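Local coordinates for klebicin C activity (Klebsiella pneumoniae, PDB 7NNA), which is a bacteriocin whose Tol-binding domain probably helps import the toxin into target cells, a route linked to the channel TolC, at residues 54-68 with 116-130. Sequence-based numbering, arbitrary orientation. Where two conformers were deposited one is given.
Unlike the reference sequence in segment 54-68: Gln66 (reference Leu).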
ATOM      1  N   GLN A  54       0.865   6.670 -15.254  1.00 36.94           N
ATOM      2  CA  GLN A  54       1.036   8.123 -15.241  1.00 37.95           C
ATOM      3  C   GLN A  54       2.136   8.510 -16.292  1.00 38.93           C
ATOM      4  O   GLN A  54       1.926   9.446 -17.112  1.00 37.63           O
ATOM      5  CB  GLN A  54       1.445   8.559 -13.803  1.00 39.21           C
ATOM      6  CG  GLN A  54       1.833  10.022 -13.689  1.00 42.49           C
ATOM      7  CD  GLN A  54       3.316  10.205 -13.819  1.00 45.39           C
ATOM      8  OE1 GLN A  54       3.815  10.901 -14.729  1.00 45.50           O
ATOM      9  NE2 GLN A  54       4.067   9.535 -12.946  1.00 45.95           N
ATOM     10  N   GLN A  55       3.280   7.761 -16.337  1.00 40.10           N
ATOM     11  CA  GLN A  55       4.341   8.075 -17.328  1.00 41.56           C
ATOM     12  C   GLN A  55       3.753   7.934 -18.762  1.00 43.35           C
ATOM     13  O   GLN A  55       4.077   8.744 -19.653  1.00 43.94           O
ATOM     14  CB  GLN A  55       5.603   7.153 -17.152  1.00 42.99           C
ATOM     15  CG  GLN A  55       6.395   7.233 -15.787  1.00 40.99           C
ATOM     16  CD  GLN A  55       7.121   8.562 -15.661  1.00 43.13           C
ATOM     17  OE1 GLN A  55       7.461   9.234 -16.665  1.00 44.10           O
ATOM     18  NE2 GLN A  55       7.355   9.008 -14.439  1.00 42.70           N
ATOM     19  N   ALA A  56       2.851   6.950 -18.981  1.00 43.15           N
ATOM     20  CA  ALA A  56       2.233   6.789 -20.324  1.00 44.81           C
ATOM     21  C   ALA A  56       1.268   7.960 -20.653  1.00 44.16           C
ATOM     22  O   ALA A  56       1.243   8.414 -21.804  1.00 45.05           O
ATOM     23  CB  ALA A  56       1.492   5.446 -20.413  1.00 45.45           C
ATOM     24  N   ALA A  57       0.475   8.439 -19.677  1.00 42.61           N
ATOM     25  CA  ALA A  57      -0.433   9.568 -19.936  1.00 43.31           C
ATOM     26  C   ALA A  57       0.362  10.860 -20.184  1.00 43.58           C
ATOM     27  O   ALA A  57       0.004  11.640 -21.073  1.00 43.39           O
ATOM     28  CB  ALA A  57      -1.399   9.747 -18.772  1.00 44.05           C
ATOM     29  N   LYS A  58       1.494  11.033 -19.485  1.00 44.25           N
ATOM     30  CA  LYS A  58       2.396  12.166 -19.635  1.00 46.37           C
ATOM     31  C   LYS A  58       2.943  12.181 -21.057  1.00 47.58           C
ATOM     32  O   LYS A  58       2.894  13.226 -21.745  1.00 48.87           O
ATOM     33  CB  LYS A  58       3.568  12.051 -18.646  1.00 49.81           C
ATOM     34  CG  LYS A  58       4.390  13.343 -18.567  1.00 57.52           C
ATOM     35  CD  LYS A  58       5.659  13.141 -17.734  1.00 64.38           C
ATOM     36  CE  LYS A  58       6.332  14.439 -17.365  1.00 70.74           C
ATOM     37  NZ  LYS A  58       7.489  14.202 -16.455  1.00 74.84           N
ATOM     38  N   ALA A  59       3.366  11.011 -21.553  1.00 43.11           N
ATOM     39  CA  ALA A  59       3.870  10.919 -22.923  1.00 42.17           C
ATOM     40  C   ALA A  59       2.759  11.243 -23.932  1.00 42.58           C
ATOM     41  O   ALA A  59       2.993  11.927 -24.964  1.00 41.02           O
ATOM     42  CB  ALA A  59       4.420   9.518 -23.181  1.00 42.03           C
ATOM     43  N   LYS A  60       1.547  10.744 -23.664  1.00 42.99           N
ATOM     44  CA  LYS A  60       0.436  10.974 -24.591  1.00 43.44           C
ATOM     45  C   LYS A  60       0.024  12.460 -24.655  1.00 43.31           C
ATOM     46  O   LYS A  60      -0.174  13.007 -25.759  1.00 44.42           O
ATOM     47  CB  LYS A  60      -0.721  10.038 -24.239  1.00 45.07           C
ATOM     48  CG  LYS A  60      -1.920  10.217 -25.143  1.00 45.84           C
ATOM     49  CD  LYS A  60      -2.990   9.208 -24.778  1.00 49.69           C
ATOM     50  CE  LYS A  60      -4.261   9.545 -25.518  1.00 53.04           C
ATOM     51  NZ  LYS A  60      -5.330   8.591 -25.205  1.00 56.62           N
ATOM     52  N   GLN A  61       0.001  13.139 -23.501  0.80 41.11           N
ATOM     53  CA  GLN A  61      -0.276  14.568 -23.429  0.80 40.83           C
ATOM     54  C   GLN A  61       0.778  15.352 -24.271  0.80 39.77           C
ATOM     55  O   GLN A  61       0.391  16.193 -25.087  0.80 38.36           O
ATOM     56  CB  GLN A  61      -0.271  15.035 -21.955  0.80 42.62           C
ATOM     57  CG  GLN A  61      -0.227  16.564 -21.787  0.80 48.04           C
ATOM     58  CD  GLN A  61      -0.021  16.941 -20.333  0.80 55.98           C
ATOM     59  OE1 GLN A  61      -0.972  17.158 -19.590  0.80 57.59           O
ATOM     60  NE2 GLN A  61       1.223  17.005 -19.879  0.80 56.86           N
ATOM     61  N   ALA A  62       2.088  15.020 -24.127  1.00 38.98           N
ATOM     62  CA  ALA A  62       3.110  15.740 -24.881  1.00 39.18           C
ATOM     63  C   ALA A  62       2.945  15.528 -26.383  1.00 40.21           C
ATOM     64  O   ALA A  62       3.200  16.463 -27.173  1.00 40.77           O
ATOM     65  CB  ALA A  62       4.515  15.319 -24.432  1.00 38.42           C
ATOM     66  N   LYS A  63       2.540  14.309 -26.787  1.00 40.32           N
ATOM     67  CA  LYS A  63       2.360  13.985 -28.195  1.00 42.37           C
ATOM     68  C   LYS A  63       1.191  14.720 -28.865  1.00 41.68           C
ATOM     69  O   LYS A  63       1.304  15.188 -30.014  1.00 41.26           O
ATOM     70  CB  LYS A  63       2.185  12.466 -28.338  1.00 46.37           C
ATOM     71  CG  LYS A  63       2.080  11.990 -29.787  1.00 52.87           C
ATOM     72  CD  LYS A  63       1.517  10.548 -29.852  1.00 59.78           C
ATOM     73  CE  LYS A  63       1.133  10.132 -31.261  1.00 65.46           C
ATOM     74  NZ  LYS A  63      -0.294  10.480 -31.595  1.00 66.58           N
ATOM     75  N   LEU A  64       0.041  14.753 -28.192  1.00 40.91           N
ATOM     76  CA  LEU A  64      -1.122  15.427 -28.757  1.00 41.21           C
ATOM     77  C   LEU A  64      -0.978  16.955 -28.676  1.00 40.04           C
ATOM     78  O   LEU A  64      -1.514  17.643 -29.520  1.00 40.12           O
ATOM     79  CB  LEU A  64      -2.427  14.892 -28.141  1.00 43.20           C
ATOM     80  CG  LEU A  64      -2.587  13.358 -28.283  1.00 46.76           C
ATOM     81  CD1 LEU A  64      -3.893  12.903 -27.701  1.00 48.22           C
ATOM     82  CD2 LEU A  64      -2.530  12.925 -29.737  1.00 49.29           C
ATOM     83  N   THR A  65      -0.219  17.478 -27.711  1.00 39.81           N
ATOM     84  CA  THR A  65       0.066  18.906 -27.640  1.00 40.05           C
ATOM     85  C   THR A  65       0.945  19.286 -28.856  1.00 39.60           C
ATOM     86  O   THR A  65       0.739  20.323 -29.498  1.00 37.65           O
ATOM     87  CB  THR A  65       0.722  19.219 -26.275  1.00 42.44           C
ATOM     88  OG1 THR A  65      -0.262  19.036 -25.271  1.00 43.76           O
ATOM     89  CG2 THR A  65       1.267  20.652 -26.177  1.00 43.27           C
ATOM     90  N   GLN A  66       1.910  18.420 -29.197  1.00 41.46           N
ATOM     91  CA  GLN A  66       2.762  18.652 -30.364  1.00 42.46           C
ATOM     92  C   GLN A  66       1.939  18.615 -31.633  1.00 42.21           C
ATOM     93  O   GLN A  66       2.166  19.439 -32.537  1.00 43.57           O
ATOM     94  CB  GLN A  66       3.887  17.617 -30.436  1.00 45.32           C
ATOM     95  CG  GLN A  66       4.840  17.848 -31.635  1.00 51.77           C
ATOM     96  CD  GLN A  66       5.547  19.187 -31.531  1.00 56.46           C
ATOM     97  OE1 GLN A  66       6.104  19.550 -30.480  1.00 56.64           O
ATOM     98  NE2 GLN A  66       5.526  19.957 -32.630  1.00 56.10           N
ATOM     99  N   HIS A  67       0.967  17.703 -31.725  1.00 40.75           N
ATOM    100  CA  HIS A  67       0.119  17.653 -32.914  1.00 40.77           C
ATOM    101  C   HIS A  67      -0.679  18.967 -33.086  1.00 37.85           C
ATOM    102  O   HIS A  67      -0.731  19.513 -34.187  1.00 38.44           O
ATOM    103  CB  HIS A  67      -0.793  16.439 -32.879  1.00 43.49           C
ATOM    104  CG  HIS A  67      -1.638  16.378 -34.091  1.00 47.24           C
ATOM    105  ND1 HIS A  67      -1.074  16.255 -35.343  1.00 50.72           N
ATOM    106  CD2 HIS A  67      -2.974  16.478 -34.215  1.00 48.59           C
ATOM    107  CE1 HIS A  67      -2.086  16.242 -36.193  1.00 51.47           C
ATOM    108  NE2 HIS A  67      -3.251  16.336 -35.553  1.00 51.10           N
ATOM    109  N   LEU A  68      -1.223  19.503 -31.990  1.00 34.92           N
ATOM    110  CA  LEU A  68      -1.940  20.780 -31.999  1.00 33.34           C
ATOM    111  C   LEU A  68      -0.988  21.905 -32.459  1.00 34.25           C
ATOM    112  O   LEU A  68      -1.322  22.683 -33.342  1.00 32.73           O
ATOM    113  CB  LEU A  68      -2.459  21.062 -30.575  1.00 32.40           C
ATOM    114  CG  LEU A  68      -3.062  22.453 -30.323  1.00 31.16           C
ATOM    115  CD1 LEU A  68      -4.257  22.751 -31.295  1.00 30.27           C
ATOM    116  CD2 LEU A  68      -3.531  22.534 -28.935  1.00 32.25           C
ATOM    117  N   ALA A 116      -7.746  18.851 -33.007  1.00 36.94           N
ATOM    118  CA  ALA A 116      -6.466  18.572 -32.324  1.00 34.59           C
ATOM    119  C   ALA A 116      -6.478  19.145 -30.889  1.00 32.18           C
ATOM    120  O   ALA A 116      -5.929  18.511 -29.936  1.00 30.05           O
ATOM    121  CB  ALA A 116      -5.297  19.147 -33.087  1.00 34.98           C
ATOM    122  N   GLU A 117      -7.126  20.316 -30.722  1.00 32.05           N
ATOM    123  CA  GLU A 117      -7.196  20.895 -29.405  1.00 33.58           C
ATOM    124  C   GLU A 117      -8.108  20.099 -28.474  1.00 34.96           C
ATOM    125  O   GLU A 117      -7.754  19.879 -27.307  1.00 34.78           O
ATOM    126  CB  GLU A 117      -7.553  22.389 -29.425  1.00 36.81           C
ATOM    127  CG  GLU A 117      -7.374  22.928 -28.017  1.00 43.25           C
ATOM    128  CD  GLU A 117      -7.318  24.426 -27.906  1.00 57.56           C
ATOM    129  OE1 GLU A 117      -8.055  25.081 -28.668  1.00 55.76           O
ATOM    130  OE2 GLU A 117      -6.541  24.948 -27.069  1.00 66.82           O
ATOM    131  N   ARG A 118      -9.279  19.661 -28.954  1.00 37.34           N
ATOM    132  CA  ARG A 118     -10.156  18.810 -28.135  1.00 39.59           C
ATOM    133  C   ARG A 118      -9.405  17.535 -27.637  1.00 38.69           C
ATOM    134  O   ARG A 118      -9.491  17.158 -26.445  1.00 38.40           O
ATOM    135  CB  ARG A 118     -11.368  18.387 -28.967  1.00 45.33           C
ATOM    136  CG  ARG A 118     -12.674  18.912 -28.375  1.00 56.47           C
ATOM    137  CD  ARG A 118     -13.922  18.499 -29.140  1.00 63.95           C
ATOM    138  NE  ARG A 118     -14.140  19.348 -30.302  1.00 71.40           N
ATOM    139  CZ  ARG A 118     -14.019  18.944 -31.564  1.00 75.41           C
ATOM    140  NH1 ARG A 118     -14.208  19.797 -32.557  1.00 73.71           N
ATOM    141  NH2 ARG A 118     -13.728  17.676 -31.840  1.00 76.95           N
ATOM    142  N   GLU A 119      -8.623  16.921 -28.523  1.00 37.79           N
ATOM    143  CA  GLU A 119      -7.857  15.720 -28.174  1.00 38.34           C
ATOM    144  C   GLU A 119      -6.711  16.015 -27.215  1.00 38.01           C
ATOM    145  O   GLU A 119      -6.436  15.189 -26.331  1.00 37.89           O
ATOM    146  CB  GLU A 119      -7.330  15.013 -29.435  1.00 41.01           C
ATOM    147  CG  GLU A 119      -8.459  14.441 -30.268  1.00 53.45           C
ATOM    148  CD  GLU A 119      -8.014  13.659 -31.489  1.00 70.84           C
ATOM    149  OE1 GLU A 119      -8.801  13.582 -32.461  1.00 76.05           O
ATOM    150  OE2 GLU A 119      -6.874  13.133 -31.479  1.00 75.79           O
ATOM    151  N   ALA A 120      -6.041  17.177 -27.360  1.00 35.77           N
ATOM    152  CA  ALA A 120      -4.960  17.522 -26.435  1.00 35.81           C
ATOM    153  C   ALA A 120      -5.530  17.753 -25.047  1.00 36.58           C
ATOM    154  O   ALA A 120      -4.989  17.217 -24.070  1.00 37.74           O
ATOM    155  CB  ALA A 120      -4.222  18.747 -26.931  1.00 35.84           C
ATOM    156  N   LYS A 121      -6.682  18.450 -24.961  1.00 36.96           N
ATOM    157  CA  LYS A 121      -7.360  18.690 -23.695  1.00 38.85           C
ATOM    158  C   LYS A 121      -7.778  17.409 -23.002  1.00 40.26           C
ATOM    159  O   LYS A 121      -7.620  17.325 -21.777  1.00 41.71           O
ATOM    160  CB  LYS A 121      -8.527  19.658 -23.864  1.00 41.50           C
ATOM    161  CG  LYS A 121      -8.041  21.071 -24.096  1.00 47.75           C
ATOM    162  CD  LYS A 121      -9.193  22.044 -24.098  1.00 55.24           C
ATOM    163  CE  LYS A 121      -8.765  23.441 -24.463  1.00 61.29           C
ATOM    164  NZ  LYS A 121      -8.026  24.076 -23.345  1.00 66.16           N
ATOM    165  N   ARG A 122      -8.286  16.409 -23.747  0.50 40.35           N
ATOM    166  CA  ARG A 122      -8.666  15.130 -23.147  0.50 42.69           C
ATOM    167  C   ARG A 122      -7.446  14.425 -22.595  0.50 43.60           C
ATOM    168  O   ARG A 122      -7.526  13.841 -21.516  0.50 45.53           O
ATOM    169  CB  ARG A 122      -9.348  14.200 -24.165  0.50 45.14           C
ATOM    170  CG  ARG A 122     -10.637  14.747 -24.743  0.50 47.83           C
ATOM    171  CD  ARG A 122     -11.382  13.682 -25.528  0.50 52.11           C
ATOM    172  NE  ARG A 122     -12.379  14.265 -26.425  0.50 54.65           N
ATOM    173  CZ  ARG A 122     -12.298  14.252 -27.751  0.50 54.45           C
ATOM    174  NH1 ARG A 122     -11.286  13.643 -28.355  0.50 52.19           N
ATOM    175  NH2 ARG A 122     -13.252  14.802 -28.482  0.50 56.41           N
ATOM    176  N   ALA A 123      -6.325  14.454 -23.333  1.00 42.64           N
ATOM    177  CA  ALA A 123      -5.076  13.821 -22.894  1.00 44.24           C
ATOM    178  C   ALA A 123      -4.494  14.529 -21.649  1.00 45.53           C
ATOM    179  O   ALA A 123      -3.957  13.841 -20.763  1.00 48.41           O
ATOM    180  CB  ALA A 123      -4.067  13.824 -24.043  1.00 43.50           C
ATOM    181  N   GLU A 124      -4.650  15.866 -21.559  0.50 39.87           N
ATOM    182  CA  GLU A 124      -4.198  16.661 -20.405  0.50 40.15           C
ATOM    183  C   GLU A 124      -4.989  16.236 -19.161  0.50 40.38           C
ATOM    184  O   GLU A 124      -4.407  16.044 -18.087  0.50 40.04           O
ATOM    185  CB  GLU A 124      -4.425  18.165 -20.675  0.50 41.15           C
ATOM    186  CG  GLU A 124      -3.378  18.843 -21.537  0.50 44.49           C
ATOM    187  CD  GLU A 124      -3.742  20.249 -22.004  0.50 49.73           C
ATOM    188  OE1 GLU A 124      -4.884  20.705 -21.748  0.50 46.78           O
ATOM    189  OE2 GLU A 124      -2.879  20.886 -22.650  0.50 51.39           O
ATOM    190  N   GLU A 125      -6.317  16.069 -19.318  1.00 40.44           N
ATOM    191  CA  GLU A 125      -7.225  15.646 -18.266  1.00 41.13           C
ATOM    192  C   GLU A 125      -6.895  14.184 -17.843  1.00 39.93           C
ATOM    193  O   GLU A 125      -6.961  13.845 -16.652  1.00 38.10           O
ATOM    194  CB  GLU A 125      -8.668  15.719 -18.799  1.00 45.15           C
ATOM    195  CG  GLU A 125      -9.325  17.074 -18.643  1.00 54.86           C
ATOM    196  CD  GLU A 125     -10.679  17.265 -19.327  1.00 67.20           C
ATOM    197  OE1 GLU A 125     -11.086  16.399 -20.143  1.00 66.68           O
ATOM    198  OE2 GLU A 125     -11.319  18.312 -19.068  1.00 71.87           O
ATOM    199  N   ALA A 126      -6.558  13.332 -18.809  1.00 38.92           N
ATOM    200  CA  ALA A 126      -6.209  11.946 -18.507  1.00 37.86           C
ATOM    201  C   ALA A 126      -4.857  11.882 -17.747  1.00 37.24           C
ATOM    202  O   ALA A 126      -4.708  11.046 -16.855  1.00 36.57           O
ATOM    203  CB  ALA A 126      -6.157  11.143 -19.803  1.00 37.77           C
ATOM    204  N   TYR A 127      -3.922  12.815 -18.016  1.00 37.01           N
ATOM    205  CA  TYR A 127      -2.636  12.882 -17.294  1.00 38.12           C
ATOM    206  C   TYR A 127      -2.870  13.365 -15.879  1.00 37.99           C
ATOM    207  O   TYR A 127      -2.299  12.799 -14.950  1.00 37.53           O
ATOM    208  CB  TYR A 127      -1.656  13.807 -18.032  1.00 38.93           C
ATOM    209  CG  TYR A 127      -0.379  14.055 -17.265  1.00 41.92           C
ATOM    210  CD1 TYR A 127       0.366  12.997 -16.755  1.00 43.22           C
ATOM    211  CD2 TYR A 127       0.058  15.344 -17.009  1.00 44.84           C
ATOM    212  CE1 TYR A 127       1.531  13.217 -16.037  1.00 45.83           C
ATOM    213  CE2 TYR A 127       1.241  15.580 -16.317  1.00 48.11           C
ATOM    214  CZ  TYR A 127       1.976  14.511 -15.833  1.00 49.56           C
ATOM    215  OH  TYR A 127       3.156  14.734 -15.166  1.00 54.18           O
ATOM    216  N   GLN A 128      -3.725  14.388 -15.696  1.00 38.27           N
ATOM    217  CA  GLN A 128      -4.068  14.826 -14.350  1.00 39.56           C
ATOM    218  C   GLN A 128      -4.775  13.710 -13.573  1.00 39.89           C
ATOM    219  O   GLN A 128      -4.408  13.470 -12.424  1.00 39.68           O
ATOM    220  CB  GLN A 128      -4.887  16.144 -14.392  1.00 41.70           C
ATOM    221  CG  GLN A 128      -4.086  17.346 -14.926  1.00 43.94           C
ATOM    222  CD  GLN A 128      -2.816  17.588 -14.153  1.00 50.45           C
ATOM    223  OE1 GLN A 128      -2.781  17.479 -12.932  1.00 51.59           O
ATOM    224  NE2 GLN A 128      -1.725  17.878 -14.844  1.00 51.60           N
ATOM    225  N   ALA A 129      -5.694  12.947 -14.201  1.00 39.87           N
ATOM    226  CA  ALA A 129      -6.367  11.833 -13.503  1.00 38.66           C
ATOM    227  C   ALA A 129      -5.401  10.739 -13.098  1.00 36.68           C
ATOM    228  O   ALA A 129      -5.526  10.187 -12.000  1.00 35.36           O
ATOM    229  CB  ALA A 129      -7.483  11.242 -14.378  1.00 39.43           C
ATOM    230  N   ALA A 130      -4.408  10.449 -13.947  1.00 35.78           N
ATOM    231  CA  ALA A 130      -3.396   9.423 -13.627  1.00 34.72           C
ATOM    232  C   ALA A 130      -2.452   9.928 -12.538  1.00 33.55           C
ATOM    233  O   ALA A 130      -2.050   9.136 -11.685  1.00 32.01           O
ATOM    234  CB  ALA A 130      -2.627   9.051 -14.892  1.00 34.21           C
TER
HETATM  235  O   HOH W   1      -2.888  11.444 -21.438  1.00 40.55           O
HETATM  236  O   HOH W   2      -4.025  16.840 -30.695  1.00 35.21           O
HETATM  237  O   HOH W   3      -1.928  21.548 -25.503  1.00 63.21           O
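Leu68 meets Ala116, Gln61 meets Ala123 and Gln54 meets Ala130 where two helical segments, 54-68 and 116-130, run antiparallel: their axes approach to 8.4 Å with N-to-C directions 161° apart. This closeness is consistent with the small alanines that face 54-68; Ala123 CB reaches Leu64 CD1 at 3.8 Å, and Ala116 CB lies 3.7 Å from His67 CD2. Tyr127 is the aromatic knob, set in the hole formed by Gln54, Ala57, Lys58 and Gln61. With CG anti to the backbone N (chi1 173°), its ring lies alongside the Lys58 chain; Lys58 CA stands 4.1 Å from the ring centroid, an off-centre CH-pi contact. Gln54 OE1 sits at the ring edge, in plane, 3.5 Å from CE1 of Tyr127, while Gln54 NE2 is hydrogen-bonded to OE1 of Gln134. The Gln61 amide, turned 78° from the ring, brings OE1 to 3.3 Å from Tyr127 CD2. With no direct hydrogen bond between the segments, waters bridge Ala57 O to Ala123 O and Leu64 O to Ala116 O; Thr65 OG1 accepts from a third, which also donates to Glu124 OE2, and itself donates to Gln61 O (2.9 Å). The antiparallel helical hairpin of 14-79 and 93-197 thus packs here like a two-stranded coiled coil, Tyr127 supplying a knob into a hole.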